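Local coordinates for protein Cry23AA1 (Bacillus thuringiensis, PDB 4RHZ) that forms a binary complex with Cry37Aa1, binds zinc and probably acts as a pore-forming insecticidal toxin of the aerolysin type, at residues K145-N156 against L225-L236. Residues are numbered along the deposited sequence; the frame is centred on the assembly and turned at random. Where two conformers were deposited one is given.
Sequences KTYVEAAYIIQN and LRSIIQVTEYPL
Tyr147 and Tyr234, a hydrogen-bonded pair of antiparallel strands 146-156 and 225-235, point the same way from the sheet. Tyr147 has CG between its backbone N and carbonyl carbon (chi1 69°), which lays the ring over its neighbour: Tyr234 CB sits 4.2 Å from the ring centroid, 28° off the normal, a CH-pi contact. Leu236 CD2 comes obliquely to Tyr147 CD2 at 3.6 Å, while Tyr234 OH reaches Asp35 of the Cry37Aa1 chain.

Further along the same face, Ile153 CB meets Ile228 CB at 3.9 Å. The Ile153 side chain runs obliquely across that of Gln230, its CG1 nearest OE1; the Gln230 amide is held at both ends by backbone of Cry37Aa1, OE1 by Cys99 N and NE2 by Lys97 O. Gln155 and Arg226 run side by side with amide and guanidinium planes 49° apart; a water donates to Gln155 OE1 (2.8 Å) and weakly accepts from Arg226 NE, while Gln155 NE2 bonds Asn51.

On the reverse face, Val148 CG2 touches Glu233 CG at 3.7 Å and Val231 CG1 at 3.8 Å. Tyr152, its CG anti to the backbone N, reaches diagonally across, bringing its OH to 3.8 Å from Ser227 CB; Asp136 OD1 bonds both hydroxyls, and Phe73 stacks on the ring.

Paired backbone N-H...O bonds run from Tyr147/Tyr234 to Ile153/Ile228; at Gln155, Leu225 and Arg226 form a classic beta bulge. Gln155, Gln230, Thr232 and Tyr234 on one face meet Cry37Aa1, while Tyr152, Ser227 and Ile229 on the other pack on strand 126-142, within the long antiparallel strands characteristic of the elongated aerolysin-family fold.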
# COMPACT_ATOMS: atom_id res chain seq x y z
N LYS A 145 -7.59 -26.93 -31.56
CA LYS A 145 -8.90 -26.28 -31.59
C LYS A 145 -9.16 -25.48 -30.28
O LYS A 145 -10.23 -25.54 -29.72
CB LYS A 145 -10.04 -27.33 -31.85
CG LYS A 145 -9.84 -28.22 -33.10
CD LYS A 145 -9.85 -27.44 -34.39
CE LYS A 145 -9.52 -28.35 -35.59
NZ LYS A 145 -9.52 -27.48 -36.83
N THR A 146 -8.17 -24.76 -29.79
CA THR A 146 -8.33 -24.02 -28.53
C THR A 146 -7.59 -22.72 -28.69
O THR A 146 -6.56 -22.64 -29.38
CB THR A 146 -7.74 -24.83 -27.37
OG1 THR A 146 -8.43 -26.08 -27.31
CG2 THR A 146 -7.90 -24.12 -26.05
N TYR A 147 -8.11 -21.68 -28.07
CA TYR A 147 -7.29 -20.51 -27.94
C TYR A 147 -6.95 -20.25 -26.48
O TYR A 147 -7.57 -20.80 -25.54
CB TYR A 147 -7.93 -19.34 -28.61
CG TYR A 147 -9.17 -18.81 -27.95
CD1 TYR A 147 -9.11 -17.69 -27.07
CD2 TYR A 147 -10.43 -19.37 -28.24
CE1 TYR A 147 -10.25 -17.16 -26.49
CE2 TYR A 147 -11.57 -18.86 -27.68
CZ TYR A 147 -11.48 -17.75 -26.80
OH TYR A 147 -12.64 -17.29 -26.27
N VAL A 148 -5.93 -19.44 -26.31
CA VAL A 148 -5.42 -19.10 -25.03
C VAL A 148 -5.43 -17.55 -24.96
O VAL A 148 -5.14 -16.84 -25.96
CB VAL A 148 -4.08 -19.83 -24.90
CG1 VAL A 148 -2.95 -18.97 -24.77
CG2 VAL A 148 -4.14 -20.94 -23.89
N GLU A 149 -5.86 -17.03 -23.82
CA GLU A 149 -5.65 -15.61 -23.51
C GLU A 149 -4.66 -15.58 -22.36
O GLU A 149 -4.99 -16.11 -21.27
CB GLU A 149 -6.96 -14.94 -23.08
CG GLU A 149 -7.73 -14.29 -24.24
CD GLU A 149 -9.21 -14.00 -23.95
OE1 GLU A 149 -9.62 -14.05 -22.77
OE2 GLU A 149 -9.98 -13.75 -24.90
N ALA A 150 -3.47 -15.02 -22.60
CA ALA A 150 -2.47 -14.91 -21.55
C ALA A 150 -2.50 -13.42 -21.16
O ALA A 150 -2.18 -12.53 -22.00
CB ALA A 150 -1.05 -15.37 -22.00
N ALA A 151 -2.98 -13.16 -19.95
CA ALA A 151 -3.09 -11.74 -19.46
C ALA A 151 -1.91 -11.46 -18.50
O ALA A 151 -1.61 -12.25 -17.62
CB ALA A 151 -4.46 -11.51 -18.77
N TYR A 152 -1.26 -10.33 -18.67
CA TYR A 152 -0.15 -9.94 -17.77
C TYR A 152 -0.72 -9.10 -16.63
O TYR A 152 -1.38 -8.07 -16.85
CB TYR A 152 0.87 -9.13 -18.61
CG TYR A 152 2.21 -8.93 -17.97
CD1 TYR A 152 2.82 -9.98 -17.28
CD2 TYR A 152 2.91 -7.74 -18.15
CE1 TYR A 152 4.08 -9.82 -16.75
CE2 TYR A 152 4.17 -7.57 -17.58
CZ TYR A 152 4.73 -8.58 -16.92
OH TYR A 152 5.98 -8.44 -16.43
N ILE A 153 -0.50 -9.57 -15.40
CA ILE A 153 -1.07 -8.98 -14.20
C ILE A 153 0.09 -8.38 -13.37
O ILE A 153 1.08 -9.09 -13.11
CB ILE A 153 -1.72 -10.04 -13.23
CG1 ILE A 153 -3.04 -10.70 -13.72
CG2 ILE A 153 -2.07 -9.40 -11.93
CD1 ILE A 153 -3.64 -10.11 -14.91
N ILE A 154 -0.03 -7.11 -12.94
CA ILE A 154 0.94 -6.52 -11.99
C ILE A 154 0.23 -6.30 -10.64
O ILE A 154 -0.86 -5.68 -10.59
CB ILE A 154 1.64 -5.28 -12.59
CG1 ILE A 154 2.99 -5.00 -11.92
CG2 ILE A 154 0.75 -4.07 -12.57
CD1 ILE A 154 2.92 -4.81 -10.46
N GLN A 155 0.78 -6.86 -9.59
CA GLN A 155 0.22 -6.75 -8.29
C GLN A 155 0.87 -5.54 -7.55
O GLN A 155 2.03 -5.59 -7.18
CB GLN A 155 0.41 -8.05 -7.53
CG GLN A 155 -0.21 -8.04 -6.21
CD GLN A 155 -0.20 -9.37 -5.56
OE1 GLN A 155 0.50 -9.58 -4.56
NE2 GLN A 155 -0.99 -10.31 -6.12
N ASN A 156 0.07 -4.49 -7.36
CA ASN A 156 0.45 -3.25 -6.69
C ASN A 156 0.18 -3.21 -5.23
O ASN A 156 -0.88 -3.67 -4.79
CB ASN A 156 -0.28 -2.09 -7.33
CG ASN A 156 0.62 -1.29 -8.17
OD1 ASN A 156 0.91 -1.66 -9.35
ND2 ASN A 156 1.20 -0.20 -7.55
N LEU A 225 4.52 -5.18 -6.65
CA LEU A 225 5.09 -6.18 -5.80
C LEU A 225 5.48 -7.45 -6.51
O LEU A 225 6.44 -8.11 -6.09
CB LEU A 225 4.13 -6.56 -4.71
CG LEU A 225 3.55 -5.45 -3.85
CD1 LEU A 225 2.38 -6.09 -3.09
CD2 LEU A 225 4.64 -4.91 -2.84
N ARG A 226 4.70 -7.83 -7.53
CA ARG A 226 4.93 -9.05 -8.32
C ARG A 226 4.08 -9.05 -9.57
O ARG A 226 3.06 -8.30 -9.65
CB ARG A 226 4.70 -10.31 -7.54
CG ARG A 226 3.51 -10.25 -6.68
CD ARG A 226 2.88 -11.54 -6.74
NE ARG A 226 2.91 -12.24 -5.50
CZ ARG A 226 3.10 -13.57 -5.39
NH1 ARG A 226 3.32 -14.34 -6.47
NH2 ARG A 226 3.09 -14.12 -4.18
N SER A 227 4.57 -9.81 -10.56
CA SER A 227 3.93 -9.98 -11.85
C SER A 227 3.39 -11.42 -11.87
O SER A 227 3.93 -12.33 -11.21
CB SER A 227 4.91 -9.71 -13.00
OG SER A 227 5.97 -10.69 -12.98
N ILE A 228 2.26 -11.60 -12.55
CA ILE A 228 1.64 -12.89 -12.71
C ILE A 228 1.21 -12.98 -14.22
O ILE A 228 0.83 -11.96 -14.85
CB ILE A 228 0.42 -12.98 -11.81
CG1 ILE A 228 0.83 -13.09 -10.36
CG2 ILE A 228 -0.44 -14.23 -12.13
CD1 ILE A 228 -0.32 -12.86 -9.38
N ILE A 229 1.33 -14.18 -14.81
CA ILE A 229 0.79 -14.44 -16.16
C ILE A 229 -0.43 -15.29 -15.98
O ILE A 229 -0.36 -16.39 -15.43
CB ILE A 229 1.80 -15.12 -17.04
CG1 ILE A 229 2.93 -14.11 -17.35
CG2 ILE A 229 1.12 -15.57 -18.34
CD1 ILE A 229 4.15 -14.72 -17.95
N GLN A 230 -1.58 -14.77 -16.37
CA GLN A 230 -2.79 -15.45 -16.06
C GLN A 230 -3.32 -16.05 -17.38
O GLN A 230 -3.59 -15.32 -18.34
CB GLN A 230 -3.80 -14.42 -15.48
CG GLN A 230 -5.23 -14.88 -15.41
CD GLN A 230 -6.21 -13.73 -15.20
OE1 GLN A 230 -6.23 -13.13 -14.11
NE2 GLN A 230 -7.08 -13.46 -16.20
N VAL A 231 -3.46 -17.37 -17.41
CA VAL A 231 -3.75 -18.05 -18.71
C VAL A 231 -5.09 -18.70 -18.70
O VAL A 231 -5.38 -19.59 -17.87
CB VAL A 231 -2.67 -19.08 -19.07
CG1 VAL A 231 -3.00 -19.76 -20.46
CG2 VAL A 231 -1.26 -18.40 -19.16
N THR A 232 -5.92 -18.26 -19.65
CA THR A 232 -7.22 -18.91 -19.90
C THR A 232 -7.28 -19.70 -21.23
O THR A 232 -7.02 -19.14 -22.31
CB THR A 232 -8.38 -17.84 -19.88
OG1 THR A 232 -8.38 -17.19 -18.59
CG2 THR A 232 -9.68 -18.51 -20.02
N GLU A 233 -7.63 -20.99 -21.17
CA GLU A 233 -7.83 -21.77 -22.44
C GLU A 233 -9.30 -21.91 -22.65
O GLU A 233 -9.98 -22.27 -21.75
CB GLU A 233 -7.31 -23.20 -22.35
CG GLU A 233 -5.97 -23.38 -21.81
CD GLU A 233 -5.47 -24.88 -21.81
OE1 GLU A 233 -6.22 -25.85 -22.20
OE2 GLU A 233 -4.30 -25.06 -21.40
N TYR A 234 -9.75 -21.63 -23.86
CA TYR A 234 -11.11 -21.82 -24.19
C TYR A 234 -11.24 -22.51 -25.56
O TYR A 234 -10.44 -22.29 -26.48
CB TYR A 234 -11.87 -20.52 -24.21
CG TYR A 234 -13.33 -20.74 -23.92
CD1 TYR A 234 -13.78 -20.85 -22.60
CD2 TYR A 234 -14.26 -20.84 -24.96
CE1 TYR A 234 -15.14 -21.03 -22.31
CE2 TYR A 234 -15.61 -21.03 -24.68
CZ TYR A 234 -16.04 -21.14 -23.35
OH TYR A 234 -17.35 -21.33 -23.07
N PRO A 235 -12.21 -23.41 -25.67
CA PRO A 235 -12.45 -24.13 -26.97
C PRO A 235 -12.78 -23.21 -28.11
O PRO A 235 -13.53 -22.25 -27.94
CB PRO A 235 -13.68 -25.00 -26.67
CG PRO A 235 -13.92 -24.89 -25.12
CD PRO A 235 -12.70 -24.21 -24.52
N LEU A 236 -12.18 -23.45 -29.28
CA LEU A 236 -12.69 -22.82 -30.49
C LEU A 236 -13.99 -23.47 -31.03
O LEU A 236 -14.23 -24.65 -30.82
CB LEU A 236 -11.62 -22.78 -31.56
CG LEU A 236 -10.60 -21.67 -31.32
CD1 LEU A 236 -9.34 -21.97 -32.16
CD2 LEU A 236 -11.25 -20.25 -31.62
O HOH W 1 0.90 -11.97 -3.16